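Long-range contact in ribokinase (Cryptococcus neoformans var. grubii serotype A, PDB 6CW5), which probably phosphorylates D-ribose at O-5 with ATP and a divalent cation, most likely magnesium, to give D-ribose 5-phosphate: residues A[172-186]-A[192-206]. Residues are numbered along the deposited sequence; the frame is centred on the assembly and turned at random.
Sequences PSPMLTPAQLREFPW and LIVNEGELGDLLLAF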
ATOM      1  N   PRO A 172      -0.511   7.977 -14.882  1.00 20.91           N
ATOM      2  CA  PRO A 172      -1.605   8.033 -13.871  1.00 17.80           C
ATOM      3  C   PRO A 172      -2.974   7.705 -14.448  1.00 19.55           C
ATOM      4  O   PRO A 172      -3.829   8.574 -14.683  1.00 19.09           O
ATOM      5  CB  PRO A 172      -1.537   9.475 -13.374  1.00 19.00           C
ATOM      6  CG  PRO A 172      -0.989  10.269 -14.621  1.00 20.82           C
ATOM      7  CD  PRO A 172      -0.025   9.316 -15.295  1.00 20.04           C
ATOM      8  N   SER A 173      -3.191   6.412 -14.688  1.00 16.00           N
ATOM      9  CA  SER A 173      -4.421   5.940 -15.337  1.00 16.47           C
ATOM     10  C   SER A 173      -4.970   4.751 -14.561  1.00 15.67           C
ATOM     11  O   SER A 173      -4.273   3.731 -14.430  1.00 17.93           O
ATOM     12  CB  SER A 173      -4.161   5.539 -16.790  1.00 19.83           C
ATOM     13  OG  SER A 173      -5.357   4.995 -17.350  1.00 24.80           O
ATOM     14  N   PRO A 174      -6.216   4.800 -14.088  1.00 18.09           N
ATOM     15  CA  PRO A 174      -7.128   5.965 -14.150  1.00 17.32           C
ATOM     16  C   PRO A 174      -6.614   7.110 -13.298  1.00 21.03           C
ATOM     17  O   PRO A 174      -5.757   6.869 -12.476  1.00 17.58           O
ATOM     18  CB  PRO A 174      -8.430   5.417 -13.572  1.00 22.03           C
ATOM     19  CG  PRO A 174      -7.983   4.220 -12.695  1.00 24.72           C
ATOM     20  CD  PRO A 174      -6.845   3.621 -13.465  1.00 20.00           C
ATOM     21  N   MET A 175      -7.130   8.328 -13.485  1.00 19.29           N
ATOM     22  CA  MET A 175      -6.570   9.481 -12.790  1.00 19.27           C
ATOM     23  C   MET A 175      -6.768   9.373 -11.276  1.00 18.82           C
ATOM     24  O   MET A 175      -7.798   8.876 -10.789  1.00 18.46           O
ATOM     25  CB  MET A 175      -7.212  10.774 -13.338  1.00 19.56           C
ATOM     26  CG  MET A 175      -6.642  12.085 -12.756  1.00 19.94           C
ATOM     27  SD  MET A 175      -4.875  12.213 -12.748  1.00 21.00           S
ATOM     28  CE  MET A 175      -4.505  12.046 -14.515  1.00 18.74           C
ATOM     29  N   LEU A 176      -5.752   9.820 -10.537  1.00 16.30           N
ATOM     30  CA  LEU A 176      -5.756   9.908  -9.083  1.00 14.71           C
ATOM     31  C   LEU A 176      -6.631  11.081  -8.653  1.00 17.63           C
ATOM     32  O   LEU A 176      -6.889  11.997  -9.441  1.00 17.02           O
ATOM     33  CB  LEU A 176      -4.313  10.102  -8.554  1.00 15.95           C
ATOM     34  CG  LEU A 176      -3.399   8.855  -8.611  1.00 17.96           C
ATOM     35  CD1 LEU A 176      -3.086   8.454 -10.052  1.00 19.60           C
ATOM     36  CD2 LEU A 176      -2.078   9.142  -7.871  1.00 16.74           C
ATOM     37  N   THR A 177      -7.094  11.060  -7.389  1.00 17.08           N
ATOM     38  CA  THR A 177      -7.836  12.203  -6.874  1.00 19.65           C
ATOM     39  C   THR A 177      -6.889  13.393  -6.738  1.00 16.51           C
ATOM     40  O   THR A 177      -5.666  13.222  -6.643  1.00 17.97           O
ATOM     41  CB  THR A 177      -8.496  11.905  -5.521  1.00 20.86           C
ATOM     42  OG1 THR A 177      -7.497  11.862  -4.485  1.00 16.75           O
ATOM     43  CG2 THR A 177      -9.226  10.567  -5.543  1.00 20.14           C
ATOM     44  N   PRO A 178      -7.421  14.621  -6.722  1.00 17.22           N
ATOM     45  CA  PRO A 178      -6.508  15.776  -6.616  1.00 13.97           C
ATOM     46  C   PRO A 178      -5.664  15.723  -5.360  1.00 17.39           C
ATOM     47  O   PRO A 178      -4.465  16.017  -5.405  1.00 18.84           O
ATOM     48  CB  PRO A 178      -7.470  16.980  -6.646  1.00 16.89           C
ATOM     49  CG  PRO A 178      -8.605  16.476  -7.537  1.00 17.44           C
ATOM     50  CD  PRO A 178      -8.777  15.013  -7.126  1.00 17.88           C
ATOM     51  N   ALA A 179      -6.237  15.296  -4.233  1.00 19.30           N
ATOM     52  CA  ALA A 179      -5.421  15.215  -3.022  1.00 19.81           C
ATOM     53  C   ALA A 179      -4.316  14.166  -3.170  1.00 21.14           C
ATOM     54  O   ALA A 179      -3.175  14.375  -2.738  1.00 20.67           O
ATOM     55  CB  ALA A 179      -6.315  14.912  -1.812  1.00 18.28           C
ATOM     56  N   GLN A 180      -4.634  13.030  -3.780  1.00 16.70           N
ATOM     57  CA  GLN A 180      -3.598  12.029  -4.010  1.00 16.37           C
ATOM     58  C   GLN A 180      -2.482  12.577  -4.890  1.00 21.58           C
ATOM     59  O   GLN A 180      -1.307  12.306  -4.644  1.00 18.15           O
ATOM     60  CB  GLN A 180      -4.214  10.792  -4.655  1.00 14.05           C
ATOM     61  CG  GLN A 180      -5.059   9.996  -3.677  1.00 18.61           C
ATOM     62  CD  GLN A 180      -5.907   8.943  -4.361  1.00 19.53           C
ATOM     63  OE1 GLN A 180      -6.027   8.902  -5.601  1.00 17.86           O
ATOM     64  NE2 GLN A 180      -6.488   8.062  -3.553  1.00 18.77           N
ATOM     65  N   LEU A 181      -2.830  13.318  -5.947  1.00 18.34           N
ATOM     66  CA  LEU A 181      -1.797  13.919  -6.789  1.00 17.69           C
ATOM     67  C   LEU A 181      -0.929  14.879  -5.983  1.00 20.63           C
ATOM     68  O   LEU A 181       0.306  14.866  -6.097  1.00 19.09           O
ATOM     69  CB  LEU A 181      -2.440  14.650  -7.985  1.00 18.68           C
ATOM     70  CG  LEU A 181      -3.188  13.729  -8.960  1.00 14.38           C
ATOM     71  CD1 LEU A 181      -4.017  14.632  -9.904  1.00 16.60           C
ATOM     72  CD2 LEU A 181      -2.172  12.893  -9.752  1.00 17.44           C
ATOM     73  N   ARG A 182      -1.549  15.701  -5.137  1.00 16.78           N
ATOM     74  CA  ARG A 182      -0.767  16.667  -4.369  1.00 18.37           C
ATOM     75  C   ARG A 182       0.143  16.018  -3.344  1.00 21.60           C
ATOM     76  O   ARG A 182       1.150  16.631  -2.949  1.00 20.63           O
ATOM     77  CB  ARG A 182      -1.687  17.660  -3.652  1.00 17.93           C
ATOM     78  CG  ARG A 182      -2.411  18.586  -4.597  1.00 17.76           C
ATOM     79  CD  ARG A 182      -3.231  19.633  -3.822  1.00 21.00           C
ATOM     80  NE  ARG A 182      -4.429  19.086  -3.182  1.00 19.79           N
ATOM     81  CZ  ARG A 182      -5.639  19.120  -3.732  1.00 20.56           C
ATOM     82  NH1 ARG A 182      -5.818  19.635  -4.951  1.00 19.43           N
ATOM     83  NH2 ARG A 182      -6.673  18.624  -3.074  1.00 19.95           N
ATOM     84  N   GLU A 183      -0.155  14.791  -2.929  1.00 17.96           N
ATOM     85  CA  GLU A 183       0.643  14.125  -1.899  1.00 17.55           C
ATOM     86  C   GLU A 183       1.570  13.070  -2.477  1.00 22.31           C
ATOM     87  O   GLU A 183       2.311  12.434  -1.722  1.00 22.04           O
ATOM     88  CB  GLU A 183      -0.296  13.478  -0.868  1.00 19.72           C
ATOM     89  CG  GLU A 183      -1.008  14.548  -0.020  1.00 24.30           C
ATOM     90  CD  GLU A 183      -2.330  14.083   0.551  1.00 43.52           C
ATOM     91  OE1 GLU A 183      -2.462  12.871   0.823  1.00 44.31           O
ATOM     92  OE2 GLU A 183      -3.234  14.941   0.709  1.00 44.54           O
ATOM     93  N   PHE A 184       1.504  12.859  -3.785  1.00 17.78           N
ATOM     94  CA  PHE A 184       2.288  11.825  -4.447  1.00 17.56           C
ATOM     95  C   PHE A 184       3.782  12.132  -4.356  1.00 19.63           C
ATOM     96  O   PHE A 184       4.195  13.302  -4.430  1.00 20.51           O
ATOM     97  CB  PHE A 184       1.806  11.734  -5.894  1.00 16.76           C
ATOM     98  CG  PHE A 184       2.228  10.492  -6.622  1.00 19.54           C
ATOM     99  CD1 PHE A 184       1.435   9.343  -6.584  1.00 19.97           C
ATOM    100  CD2 PHE A 184       3.377  10.497  -7.396  1.00 14.33           C
ATOM    101  CE1 PHE A 184       1.805   8.200  -7.276  1.00 20.05           C
ATOM    102  CE2 PHE A 184       3.754   9.353  -8.119  1.00 19.34           C
ATOM    103  CZ  PHE A 184       2.970   8.208  -8.047  1.00 19.31           C
ATOM    104  N   PRO A 185       4.634  11.107  -4.142  1.00 18.89           N
ATOM    105  CA  PRO A 185       6.079  11.341  -3.959  1.00 17.27           C
ATOM    106  C   PRO A 185       6.787  11.539  -5.295  1.00 22.07           C
ATOM    107  O   PRO A 185       7.564  10.714  -5.750  1.00 20.04           O
ATOM    108  CB  PRO A 185       6.529  10.069  -3.232  1.00 20.01           C
ATOM    109  CG  PRO A 185       5.627   9.008  -3.828  1.00 17.32           C
ATOM    110  CD  PRO A 185       4.268   9.688  -3.948  1.00 16.92           C
ATOM    111  N   TRP A 186       6.478  12.662  -5.957  1.00 16.79           N
ATOM    112  CA  TRP A 186       7.059  12.962  -7.261  1.00 20.55           C
ATOM    113  C   TRP A 186       8.577  12.937  -7.242  1.00 21.06           C
ATOM    114  O   TRP A 186       9.197  12.676  -8.279  1.00 22.36           O
ATOM    115  CB  TRP A 186       6.587  14.338  -7.731  1.00 18.30           C
ATOM    116  CG  TRP A 186       5.083  14.352  -7.864  1.00 17.16           C
ATOM    117  CD1 TRP A 186       4.202  15.010  -7.055  1.00 17.48           C
ATOM    118  CD2 TRP A 186       4.297  13.651  -8.837  1.00 17.99           C
ATOM    119  NE1 TRP A 186       2.916  14.769  -7.473  1.00 16.41           N
ATOM    120  CE2 TRP A 186       2.942  13.946  -8.568  1.00 16.08           C
ATOM    121  CE3 TRP A 186       4.603  12.813  -9.921  1.00 19.77           C
ATOM    122  CZ2 TRP A 186       1.881  13.427  -9.339  1.00 16.10           C
ATOM    123  CZ3 TRP A 186       3.552  12.307 -10.693  1.00 19.23           C
ATOM    124  CH2 TRP A 186       2.205  12.612 -10.390  1.00 20.77           C
ATOM    125  N   LEU A 192       7.185  10.918 -16.009  1.00 19.60           N
ATOM    126  CA  LEU A 192       5.726  10.921 -16.026  1.00 18.20           C
ATOM    127  C   LEU A 192       5.273  10.840 -17.477  1.00 22.98           C
ATOM    128  O   LEU A 192       5.722  11.636 -18.305  1.00 22.62           O
ATOM    129  CB  LEU A 192       5.183  12.200 -15.374  1.00 17.02           C
ATOM    130  CG  LEU A 192       3.688  12.514 -15.560  1.00 20.73           C
ATOM    131  CD1 LEU A 192       2.845  11.550 -14.686  1.00 17.69           C
ATOM    132  CD2 LEU A 192       3.397  13.970 -15.175  1.00 19.53           C
ATOM    133  N   ILE A 193       4.364   9.911 -17.781  1.00 22.17           N
ATOM    134  CA  ILE A 193       3.765   9.802 -19.109  1.00 23.58           C
ATOM    135  C   ILE A 193       2.282  10.119 -18.982  1.00 21.47           C
ATOM    136  O   ILE A 193       1.548   9.408 -18.281  1.00 20.18           O
ATOM    137  CB  ILE A 193       3.957   8.412 -19.731  1.00 22.39           C
ATOM    138  CG1 ILE A 193       5.426   8.034 -19.787  1.00 27.88           C
ATOM    139  CG2 ILE A 193       3.396   8.415 -21.168  1.00 25.65           C
ATOM    140  CD1 ILE A 193       5.646   6.694 -20.522  1.00 32.40           C
ATOM    141  N   VAL A 194       1.840  11.163 -19.680  1.00 18.91           N
ATOM    142  CA  VAL A 194       0.442  11.599 -19.684  1.00 16.83           C
ATOM    143  C   VAL A 194       0.026  11.941 -21.106  1.00 19.49           C
ATOM    144  O   VAL A 194       0.865  12.189 -21.970  1.00 24.90           O
ATOM    145  CB  VAL A 194       0.225  12.847 -18.792  1.00 19.65           C
ATOM    146  CG1 VAL A 194       0.313  12.451 -17.313  1.00 21.54           C
ATOM    147  CG2 VAL A 194       1.261  13.974 -19.130  1.00 18.92           C
ATOM    148  N   ASN A 195      -1.303  11.987 -21.345  1.00 17.72           N
ATOM    149  CA  ASN A 195      -1.843  12.682 -22.507  1.00 21.28           C
ATOM    150  C   ASN A 195      -2.249  14.090 -22.076  1.00 22.06           C
ATOM    151  O   ASN A 195      -2.137  14.447 -20.905  1.00 21.23           O
ATOM    152  CB  ASN A 195      -3.013  11.893 -23.130  1.00 25.21           C
ATOM    153  CG  ASN A 195      -4.167  11.663 -22.148  1.00 26.78           C
ATOM    154  OD1 ASN A 195      -4.508  12.546 -21.370  1.00 24.61           O
ATOM    155  ND2 ASN A 195      -4.763  10.466 -22.178  1.00 24.96           N
ATOM    156  N   GLU A 196      -2.713  14.924 -23.028  1.00 19.41           N
ATOM    157  CA  GLU A 196      -2.922  16.324 -22.662  1.00 22.41           C
ATOM    158  C   GLU A 196      -4.013  16.488 -21.606  1.00 26.54           C
ATOM    159  O   GLU A 196      -3.947  17.411 -20.788  1.00 25.15           O
ATOM    160  CB  GLU A 196      -3.251  17.175 -23.892  1.00 28.00           C
ATOM    161  CG  GLU A 196      -4.609  16.887 -24.500  1.00 27.90           C
ATOM    162  CD  GLU A 196      -4.633  15.698 -25.450  1.00 42.27           C
ATOM    163  OE1 GLU A 196      -3.683  14.883 -25.458  1.00 32.89           O
ATOM    164  OE2 GLU A 196      -5.626  15.588 -26.209  1.00 42.07           O
ATOM    165  N   GLY A 197      -5.018  15.613 -21.589  1.00 25.04           N
ATOM    166  CA  GLY A 197      -6.045  15.737 -20.562  1.00 24.51           C
ATOM    167  C   GLY A 197      -5.524  15.395 -19.173  1.00 20.93           C
ATOM    168  O   GLY A 197      -5.909  16.025 -18.181  1.00 20.12           O
ATOM    169  N   GLU A 198      -4.639  14.398 -19.085  1.00 19.97           N
ATOM    170  CA  GLU A 198      -4.040  14.054 -17.794  1.00 17.81           C
ATOM    171  C   GLU A 198      -3.075  15.139 -17.326  1.00 19.57           C
ATOM    172  O   GLU A 198      -2.950  15.398 -16.118  1.00 19.58           O
ATOM    173  CB  GLU A 198      -3.334  12.700 -17.899  1.00 20.18           C
ATOM    174  CG  GLU A 198      -4.365  11.557 -18.135  1.00 19.68           C
ATOM    175  CD  GLU A 198      -3.752  10.282 -18.689  1.00 26.01           C
ATOM    176  OE1 GLU A 198      -2.614  10.322 -19.204  1.00 23.50           O
ATOM    177  OE2 GLU A 198      -4.430   9.224 -18.631  1.00 27.19           O
ATOM    178  N   LEU A 199      -2.356  15.756 -18.261  1.00 19.38           N
ATOM    179  CA  LEU A 199      -1.547  16.928 -17.913  1.00 20.84           C
ATOM    180  C   LEU A 199      -2.418  18.011 -17.281  1.00 19.03           C
ATOM    181  O   LEU A 199      -2.060  18.597 -16.257  1.00 19.39           O
ATOM    182  CB  LEU A 199      -0.843  17.477 -19.158  1.00 19.29           C
ATOM    183  CG  LEU A 199       0.029  18.729 -18.943  1.00 20.80           C
ATOM    184  CD1 LEU A 199       1.116  18.427 -17.928  1.00 25.50           C
ATOM    185  CD2 LEU A 199       0.649  19.267 -20.274  1.00 20.90           C
ATOM    186  N   GLY A 200      -3.576  18.292 -17.881  1.00 20.58           N
ATOM    187  CA  GLY A 200      -4.475  19.277 -17.283  1.00 21.00           C
ATOM    188  C   GLY A 200      -4.985  18.860 -15.911  1.00 21.45           C
ATOM    189  O   GLY A 200      -5.169  19.700 -15.022  1.00 22.37           O
ATOM    190  N   ASP A 201      -5.247  17.566 -15.722  1.00 23.10           N
ATOM    191  CA  ASP A 201      -5.699  17.101 -14.406  1.00 20.95           C
ATOM    192  C   ASP A 201      -4.668  17.423 -13.339  1.00 21.05           C
ATOM    193  O   ASP A 201      -5.014  17.856 -12.239  1.00 20.48           O
ATOM    194  CB  ASP A 201      -5.971  15.589 -14.403  1.00 20.53           C
ATOM    195  CG  ASP A 201      -7.203  15.199 -15.179  1.00 31.06           C
ATOM    196  OD1 ASP A 201      -8.150  16.007 -15.266  1.00 30.44           O
ATOM    197  OD2 ASP A 201      -7.216  14.056 -15.688  1.00 25.91           O
ATOM    198  N   LEU A 202      -3.388  17.176 -13.628  1.00 19.60           N
ATOM    199  CA  LEU A 202      -2.365  17.508 -12.641  1.00 19.79           C
ATOM    200  C   LEU A 202      -2.307  19.012 -12.406  1.00 23.52           C
ATOM    201  O   LEU A 202      -2.254  19.479 -11.259  1.00 20.47           O
ATOM    202  CB  LEU A 202      -0.996  17.004 -13.093  1.00 19.28           C
ATOM    203  CG  LEU A 202      -0.616  15.621 -12.541  1.00 21.72           C
ATOM    204  CD1 LEU A 202      -1.488  14.534 -13.187  1.00 22.60           C
ATOM    205  CD2 LEU A 202       0.875  15.407 -12.831  1.00 24.28           C
ATOM    206  N   LEU A 203      -2.257  19.788 -13.490  1.00 19.48           N
ATOM    207  CA  LEU A 203      -2.166  21.234 -13.321  1.00 18.58           C
ATOM    208  C   LEU A 203      -3.338  21.756 -12.501  1.00 20.62           C
ATOM    209  O   LEU A 203      -3.158  22.608 -11.626  1.00 21.09           O
ATOM    210  CB  LEU A 203      -2.108  21.921 -14.695  1.00 22.37           C
ATOM    211  CG  LEU A 203      -0.724  21.804 -15.340  1.00 23.02           C
ATOM    212  CD1 LEU A 203      -0.825  22.136 -16.809  1.00 21.97           C
ATOM    213  CD2 LEU A 203       0.299  22.737 -14.656  1.00 22.02           C
ATOM    214  N   LEU A 204      -4.550  21.245 -12.769  1.00 20.28           N
ATOM    215  CA  LEU A 204      -5.725  21.687 -12.023  1.00 18.25           C
ATOM    216  C   LEU A 204      -5.614  21.299 -10.556  1.00 20.05           C
ATOM    217  O   LEU A 204      -5.975  22.079  -9.673  1.00 22.10           O
ATOM    218  CB  LEU A 204      -7.004  21.083 -12.611  1.00 24.71           C
ATOM    219  CG  LEU A 204      -7.600  21.712 -13.868  1.00 33.67           C
ATOM    220  CD1 LEU A 204      -8.779  20.877 -14.369  1.00 34.72           C
ATOM    221  CD2 LEU A 204      -8.031  23.132 -13.572  1.00 34.52           C
ATOM    222  N   ALA A 205      -5.131  20.082 -10.276  1.00 20.60           N
ATOM    223  CA  ALA A 205      -4.997  19.670  -8.883  1.00 20.63           C
ATOM    224  C   ALA A 205      -3.936  20.497  -8.173  1.00 20.04           C
ATOM    225  O   ALA A 205      -3.970  20.616  -6.940  1.00 22.44           O
ATOM    226  CB  ALA A 205      -4.663  18.168  -8.805  1.00 17.53           C
ATOM    227  N   PHE A 206      -2.983  21.048  -8.919  1.00 19.89           N
ATOM    228  CA  PHE A 206      -1.868  21.781  -8.339  1.00 17.42           C
ATOM    229  C   PHE A 206      -2.128  23.286  -8.319  1.00 21.19           C
ATOM    230  O   PHE A 206      -1.188  24.078  -8.148  1.00 22.16           O
ATOM    231  CB  PHE A 206      -0.568  21.472  -9.107  1.00 18.83           C
ATOM    232  CG  PHE A 206      -0.135  20.022  -8.990  1.00 18.09           C
ATOM    233  CD1 PHE A 206      -0.755  19.192  -8.053  1.00 21.70           C
ATOM    234  CD2 PHE A 206       0.904  19.526  -9.777  1.00 22.21           C
ATOM    235  CE1 PHE A 206      -0.371  17.853  -7.928  1.00 22.25           C
ATOM    236  CE2 PHE A 206       1.311  18.202  -9.655  1.00 22.40           C
ATOM    237  CZ  PHE A 206       0.664  17.372  -8.733  1.00 19.74           C
TER
HETATM  238  O   HOH W   1      -5.953   9.005 -16.594  1.00 21.03           O
HETATM  239  O   HOH W   2      -4.508   6.851 -19.767  1.00 38.37           O
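Pro178 and Ala205 have the closest CA atoms of the two segments, 4.8 Å apart, where helix 178-183 crosses helix 196-205 nearly at right angles (81°) with the segment axes 9.3 Å apart. The CB of Ala205 packs against CA and CB of Pro178 and against Leu181 CD1; the other methyl of Leu181, CD2, meets Leu202 CD1. One direct hydrogen bond joins the segments: Arg182 NH1 donates to Ala205 O (2.9 Å), within both the guanidinium and the carbonyl plane and on a lone pair. The bend at chi3 (-73°) curls the guanidinium back over Pro178 O, whose atom lies above its centre. Beside it the Phe206 ring presents its edge to Leu181 O and Arg182 N. Leu181 O accepts from Trp186 NE1 (3.0 Å) as well as from Phe184 N, which fixes the indole against Phe206, Leu202 CD2 and Leu192 CD1. Toward the N-terminal end of helix 196-205, Met175 has CG anti to the backbone N (chi1 -176°) and folds at chi2 and chi3, laying CE against Glu198 CB and beside Asp201 OD2, and SD by Asp201 CB and Leu202 CD1. Pro172 sits on the strand, its CG 3.7 Å from Val194 CG1. Glu198 and Asn195 form a capping box, while Glu198 OE2 takes one water that also donates to Pro172 O and a second weakly linked to Ser173 OG. Within the beta-alpha-beta unit from strand 167-170, the contact joins helix 178-183 and its flanking loops to strand 191-195 and the next helix, its apolar centre flanked by the Arg182 bond and, near ADP-binding Asn195, a hydrated carboxylate.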